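Local atomic coordinates of acyl-coenzyme A oxidase acox-1.1 (Caenorhabditis elegans, PDB entry 5K3H), a protein that catalyses the FAD-dependent desaturation of acyl-CoA to (2E)-enoyl-CoA, with oxygen reduced to hydrogen peroxide, in the first step of peroxisomal beta-oxidation. Residues A167-G172 / T270-D275; F542-F547 / H568-Y573. One frame throughout, in Å; residues are numbered along the deposited sequence.

Contact 1 (A167-G172 / T270-D275)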
loop_
_atom_site.group_PDB
_atom_site.type_symbol
_atom_site.label_atom_id
_atom_site.label_comp_id
_atom_site.label_asym_id
_atom_site.label_seq_id
_atom_site.Cartn_x
_atom_site.Cartn_y
_atom_site.Cartn_z
ATOM N N ALA B 167 25.604 2.718 29.205
ATOM C CA ALA B 167 25.348 2.767 30.635
ATOM C C ALA B 167 26.654 2.373 31.296
ATOM O O ALA B 167 27.019 1.192 31.294
ATOM C CB ALA B 167 24.213 1.827 31.039
ATOM N N THR B 168 27.351 3.343 31.870
ATOM C CA THR B 168 28.689 3.112 32.388
ATOM C C THR B 168 28.579 2.997 33.901
ATOM O O THR B 168 27.967 3.858 34.555
ATOM C CB THR B 168 29.663 4.232 31.999
ATOM O OG1 THR B 168 29.695 4.399 30.572
ATOM C CG2 THR B 168 31.070 3.897 32.469
ATOM N N TYR B 169 29.101 1.898 34.444
ATOM C CA TYR B 169 28.988 1.669 35.874
ATOM C C TYR B 169 30.014 2.527 36.601
ATOM O O TYR B 169 31.223 2.380 36.383
ATOM C CB TYR B 169 29.181 0.198 36.234
ATOM C CG TYR B 169 28.925 0.023 37.706
ATOM C CD1 TYR B 169 27.747 0.510 38.261
ATOM C CD2 TYR B 169 29.850 -0.579 38.552
ATOM C CE1 TYR B 169 27.482 0.382 39.596
ATOM C CE2 TYR B 169 29.586 -0.715 39.908
ATOM C CZ TYR B 169 28.395 -0.227 40.419
ATOM O OH TYR B 169 28.076 -0.317 41.755
ATOM N N ASP B 170 29.526 3.401 37.481
ATOM C CA ASP B 170 30.357 4.280 38.297
ATOM C C ASP B 170 30.507 3.633 39.671
ATOM O O ASP B 170 29.607 3.725 40.509
ATOM C CB ASP B 170 29.704 5.655 38.379
ATOM C CG ASP B 170 30.556 6.668 39.118
ATOM O OD1 ASP B 170 31.310 6.280 40.041
ATOM O OD2 ASP B 170 30.463 7.872 38.781
ATOM N N ILE B 171 31.658 2.991 39.905
ATOM C CA ILE B 171 31.875 2.213 41.128
ATOM C C ILE B 171 31.929 3.112 42.357
ATOM O O ILE B 171 31.511 2.711 43.451
ATOM C CB ILE B 171 33.142 1.352 40.995
ATOM C CG1 ILE B 171 33.038 0.412 39.780
ATOM C CG2 ILE B 171 33.385 0.548 42.274
ATOM C CD1 ILE B 171 34.315 -0.375 39.473
ATOM N N GLY B 172 32.470 4.321 42.216
ATOM C CA GLY B 172 32.560 5.212 43.356
ATOM C C GLY B 172 31.203 5.579 43.920
ATOM O O GLY B 172 31.011 5.586 45.139
ATOM N N THR B 270 20.822 -11.297 35.524
ATOM C CA THR B 270 22.160 -10.735 35.564
ATOM C C THR B 270 22.328 -9.922 36.838
ATOM O O THR B 270 21.412 -9.210 37.243
ATOM C CB THR B 270 22.394 -9.837 34.327
ATOM O OG1 THR B 270 22.314 -10.610 33.119
ATOM C CG2 THR B 270 23.683 -9.081 34.418
ATOM N N LYS B 271 23.484 -10.038 37.484
ATOM C CA LYS B 271 23.779 -9.230 38.659
ATOM C C LYS B 271 25.035 -8.407 38.429
ATOM O O LYS B 271 25.982 -8.869 37.779
ATOM C CB LYS B 271 23.934 -10.075 39.951
ATOM C CG LYS B 271 22.615 -10.572 40.557
ATOM C CD LYS B 271 21.963 -11.698 39.746
ATOM C CE LYS B 271 20.637 -12.133 40.370
ATOM N NZ LYS B 271 20.044 -13.296 39.648
ATOM N N VAL B 272 25.012 -7.179 38.947
ATOM C CA VAL B 272 26.202 -6.353 39.109
ATOM C C VAL B 272 26.214 -5.896 40.560
ATOM O O VAL B 272 25.305 -5.173 40.994
ATOM C CB VAL B 272 26.229 -5.148 38.145
ATOM C CG1 VAL B 272 27.304 -4.147 38.540
ATOM C CG2 VAL B 272 26.457 -5.617 36.712
ATOM N N GLU B 273 27.240 -6.316 41.306
ATOM C CA GLU B 273 27.349 -5.994 42.722
ATOM C C GLU B 273 27.903 -4.589 42.875
ATOM O O GLU B 273 28.353 -3.970 41.908
ATOM C CB GLU B 273 28.191 -7.045 43.447
ATOM C CG GLU B 273 27.707 -8.447 43.083
ATOM C CD GLU B 273 28.324 -9.558 43.910
ATOM O OE1 GLU B 273 29.569 -9.586 44.034
ATOM O OE2 GLU B 273 27.570 -10.419 44.420
ATOM N N ALA B 274 27.801 -4.058 44.103
ATOM C CA ALA B 274 28.257 -2.695 44.376
ATOM C C ALA B 274 29.703 -2.466 43.963
ATOM O O ALA B 274 30.056 -1.377 43.502
ATOM C CB ALA B 274 28.095 -2.383 45.862
ATOM N N ASP B 275 30.560 -3.471 44.128
ATOM C CA ASP B 275 31.944 -3.350 43.681
ATOM C C ASP B 275 32.092 -3.416 42.154
ATOM O O ASP B 275 33.225 -3.362 41.662
ATOM C CB ASP B 275 32.838 -4.351 44.424
ATOM C CG ASP B 275 32.534 -5.788 44.107
ATOM O OD1 ASP B 275 31.662 -6.098 43.263
ATOM O OD2 ASP B 275 33.197 -6.634 44.734
#
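Tyr169 donates a hydrogen bond from OH to the backbone carbonyl of Ala274, with OH and Ala274 O 2.8 Å apart. This is the one hydrogen bond between 167-172 and 270-275. The hydroxyl comes in at a steep angle, with C=O...OH at 111°. It sits above the carbonyl plane, 36° out of it. The carbonyl oxygen, in turn, lies at the edge of the phenol ring and in its plane.

The apolar contact is made by the ring and Val272. CG1 of Val272 stands over the centre of one ring face, and its nearest ring atom is Tyr169 CE2 at 4.3 Å. The backbone N of Ile171 lies over the opposite face, offset toward the rim. Tyr169 CG is anti to the backbone N (chi1 -175°), which sends the ring across to the other segment. Ile171 sets its methyls against the turn carbonyls, with CD1 3.9 Å from Asp275 O. With an alanine at Tyr169, Ala274 O is likely to lose this donor and Val272 CG1 the ring it packs on.

Residues of the sheet and turn complete the surroundings. Phe176 also meets the Tyr169 ring, and Val272 reaches Met206 and Ile208 of strand 199-208. Asp275 OD1 is bonded to Thr277 OG1 within the turn.

Strand 271-272 pairs antiparallel with 278-279, so 273-277 forms the connection of a beta hairpin. Tyr169, near the end of strand 166-170, ties that hairpin to the mixed sheet of the beta domain characteristic of the acyl-CoA oxidase and dehydrogenase fold.

Contact 2 (F542-F547 / H568-Y573)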
loop_
_atom_site.group_PDB
_atom_site.type_symbol
_atom_site.label_atom_id
_atom_site.label_comp_id
_atom_site.label_asym_id
_atom_site.label_seq_id
_atom_site.Cartn_x
_atom_site.Cartn_y
_atom_site.Cartn_z
ATOM N N PHE B 542 4.315 -24.200 6.576
ATOM C CA PHE B 542 3.805 -24.322 7.943
ATOM C C PHE B 542 2.369 -23.833 8.047
ATOM O O PHE B 542 1.534 -24.465 8.695
ATOM C CB PHE B 542 4.661 -23.536 8.930
ATOM C CG PHE B 542 4.125 -23.593 10.337
ATOM C CD1 PHE B 542 4.385 -24.690 11.145
ATOM C CD2 PHE B 542 3.308 -22.582 10.831
ATOM C CE1 PHE B 542 3.885 -24.753 12.428
ATOM C CE2 PHE B 542 2.796 -22.643 12.122
ATOM C CZ PHE B 542 3.086 -23.724 12.922
ATOM N N ILE B 543 2.075 -22.684 7.439
ATOM C CA ILE B 543 0.738 -22.107 7.542
ATOM C C ILE B 543 -0.308 -23.050 6.947
ATOM O O ILE B 543 -1.359 -23.292 7.551
ATOM C CB ILE B 543 0.724 -20.720 6.864
ATOM C CG1 ILE B 543 1.605 -19.734 7.644
ATOM C CG2 ILE B 543 -0.704 -20.187 6.746
ATOM C CD1 ILE B 543 2.011 -18.504 6.862
ATOM N N VAL B 544 -0.023 -23.626 5.774
ATOM C CA VAL B 544 -0.927 -24.606 5.168
ATOM C C VAL B 544 -1.139 -25.804 6.094
ATOM O O VAL B 544 -2.262 -26.299 6.240
ATOM C CB VAL B 544 -0.396 -25.058 3.794
ATOM C CG1 VAL B 544 -1.247 -26.208 3.268
ATOM C CG2 VAL B 544 -0.331 -23.894 2.820
ATOM N N GLU B 545 -0.059 -26.333 6.680
ATOM C CA GLU B 545 -0.204 -27.525 7.520
ATOM C C GLU B 545 -1.015 -27.232 8.782
ATOM O O GLU B 545 -1.790 -28.086 9.239
ATOM C CB GLU B 545 1.167 -28.094 7.900
ATOM C CG GLU B 545 1.949 -28.688 6.742
ATOM C CD GLU B 545 3.114 -29.562 7.193
ATOM O OE1 GLU B 545 2.880 -30.658 7.747
ATOM O OE2 GLU B 545 4.275 -29.163 6.986
ATOM N N ALA B 546 -0.835 -26.048 9.386
ATOM C CA ALA B 546 -1.636 -25.714 10.560
ATOM C C ALA B 546 -3.110 -25.552 10.196
ATOM O O ALA B 546 -3.995 -26.014 10.926
ATOM C CB ALA B 546 -1.099 -24.443 11.212
ATOM N N PHE B 547 -3.388 -24.956 9.038
ATOM C CA PHE B 547 -4.764 -24.853 8.571
ATOM C C PHE B 547 -5.366 -26.240 8.363
ATOM O O PHE B 547 -6.490 -26.512 8.805
ATOM C CB PHE B 547 -4.796 -24.023 7.285
ATOM C CG PHE B 547 -6.157 -23.496 6.916
ATOM C CD1 PHE B 547 -7.293 -23.855 7.633
ATOM C CD2 PHE B 547 -6.312 -22.711 5.784
ATOM C CE1 PHE B 547 -8.548 -23.382 7.265
ATOM C CE2 PHE B 547 -7.571 -22.241 5.410
ATOM C CZ PHE B 547 -8.682 -22.576 6.142
ATOM N N HIS B 568 -9.328 -25.735 0.659
ATOM C CA HIS B 568 -9.073 -26.152 -0.716
ATOM C C HIS B 568 -8.824 -24.963 -1.616
ATOM O O HIS B 568 -8.031 -25.063 -2.560
ATOM C CB HIS B 568 -10.229 -26.975 -1.273
ATOM C CG HIS B 568 -10.137 -28.425 -0.952
ATOM N ND1 HIS B 568 -10.665 -28.971 0.202
ATOM C CD2 HIS B 568 -9.503 -29.434 -1.595
ATOM C CE1 HIS B 568 -10.398 -30.263 0.231
ATOM N NE2 HIS B 568 -9.689 -30.568 -0.845
ATOM N N LEU B 569 -9.520 -23.846 -1.376
ATOM C CA LEU B 569 -9.193 -22.607 -2.084
ATOM C C LEU B 569 -7.767 -22.161 -1.778
ATOM O O LEU B 569 -6.990 -21.829 -2.687
ATOM C CB LEU B 569 -10.176 -21.505 -1.690
ATOM C CG LEU B 569 -9.963 -20.115 -2.305
ATOM C CD1 LEU B 569 -10.040 -20.163 -3.844
ATOM C CD2 LEU B 569 -10.962 -19.131 -1.741
ATOM N N HIS B 570 -7.405 -22.178 -0.490
ATOM C CA HIS B 570 -6.084 -21.747 -0.052
ATOM C C HIS B 570 -4.980 -22.540 -0.745
ATOM O O HIS B 570 -4.057 -21.959 -1.332
ATOM C CB HIS B 570 -6.001 -21.879 1.478
ATOM C CG HIS B 570 -4.752 -21.311 2.091
ATOM N ND1 HIS B 570 -4.414 -19.978 2.004
ATOM C CD2 HIS B 570 -3.782 -21.895 2.836
ATOM C CE1 HIS B 570 -3.277 -19.770 2.644
ATOM N NE2 HIS B 570 -2.876 -20.915 3.163
ATOM N N VAL B 571 -5.034 -23.871 -0.673
ATOM C CA VAL B 571 -3.908 -24.637 -1.207
ATOM C C VAL B 571 -3.799 -24.467 -2.722
ATOM O O VAL B 571 -2.690 -24.398 -3.262
ATOM C CB VAL B 571 -4.005 -26.120 -0.793
ATOM C CG1 VAL B 571 -3.862 -26.269 0.713
ATOM C CG2 VAL B 571 -5.334 -26.733 -1.268
ATOM N N ASN B 572 -4.923 -24.306 -3.428
ATOM C CA ASN B 572 -4.835 -24.089 -4.875
ATOM C C ASN B 572 -4.348 -22.687 -5.226
ATOM O O ASN B 572 -3.559 -22.521 -6.164
ATOM C CB ASN B 572 -6.175 -24.369 -5.547
ATOM C CG ASN B 572 -6.424 -25.841 -5.709
ATOM O OD1 ASN B 572 -5.790 -26.489 -6.549
ATOM N ND2 ASN B 572 -7.374 -26.382 -4.941
ATOM N N TYR B 573 -4.830 -21.662 -4.512
ATOM C CA TYR B 573 -4.341 -20.308 -4.754
ATOM C C TYR B 573 -2.858 -20.190 -4.425
ATOM O O TYR B 573 -2.074 -19.636 -5.206
ATOM C CB TYR B 573 -5.142 -19.320 -3.924
ATOM C CG TYR B 573 -4.793 -17.889 -4.205
ATOM C CD1 TYR B 573 -5.417 -17.200 -5.244
ATOM C CD2 TYR B 573 -3.831 -17.226 -3.463
ATOM C CE1 TYR B 573 -5.111 -15.885 -5.514
ATOM C CE2 TYR B 573 -3.520 -15.907 -3.733
ATOM C CZ TYR B 573 -4.171 -15.249 -4.755
ATOM O OH TYR B 573 -3.875 -13.942 -5.033
#
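Val544 and Val571 meet through their methyl groups, CG1 to CG1 at 3.7 Å. The two side chains cross at about a right angle. Their CA atoms are also the nearest pair across the segments. The other methyl of Val544, CG2, packs against the imidazole of His570, 3.9 Å from His570 NE2. The two branches of Val544 thus divide between two neighbouring residues of the facing helix.

His570 meets three residues of the facing helix. Its CG is anti to the backbone N (chi1 -173°), and the ring extends toward helix 520-553. Ile543 CG2 lies 4.3 Å from His570 NE2. Phe547 approaches with CD2, which is 4.0 Å from His570 CD2. The histidine carbon lies near the plane of the phenyl ring, at its edge. The two rings are oblique, with centroids 5.8 Å apart and planes at 55°. No hydrogen bond joins the segments, and all five touching residues are buried.

The two segments belong to helices 520-553 and 557-577, consecutive in the chain and linked by a short connection. They form an antiparallel helical hairpin in the C-terminal helical part of the oxidase. The local axes come within 10.9 Å at an angle of 162°.

Further out, other parts of the fold back the pair. Phe547 touches Ala353 of helix 338-367, and Ile543 touches Leu390 of helix 382-408. Val571 touches Ile488 in a loop. Behind the interface, Asn572 ND2 donates to His568 O within its own helix at 2.8 Å, while Asn572 OD1 is bonded to Tyr491 OH. The side chain of Ile543 lies about 9 Å from that of Arg536, which belongs to an ATP site shared between the two subunits of the dimer.

How the contacts relate
Contact 1 is partly buried near the edge of the chain, its centre 39 Å from the chain's centre. Contact 2 is fully buried, with its centre 19 Å from that point and on the opposite side. The two share no helix or strand. Their nearest atoms are about 31 Å apart. Contact 1 brings together parts of the beta domain almost 100 residues apart in sequence; contact 2 joins helices that follow one another. The buried areas are similar, but the chemistry differs. In contact 1 a hydroxyl-to-carbonyl bond joins a methyl-on-ring contact; contact 2 has methyl and ring contacts alone. Contact 1 is remote from the annotated sites, whereas Ile543 of contact 2 lies about 9 to 10 Å, between side chains, from ATP-site residues.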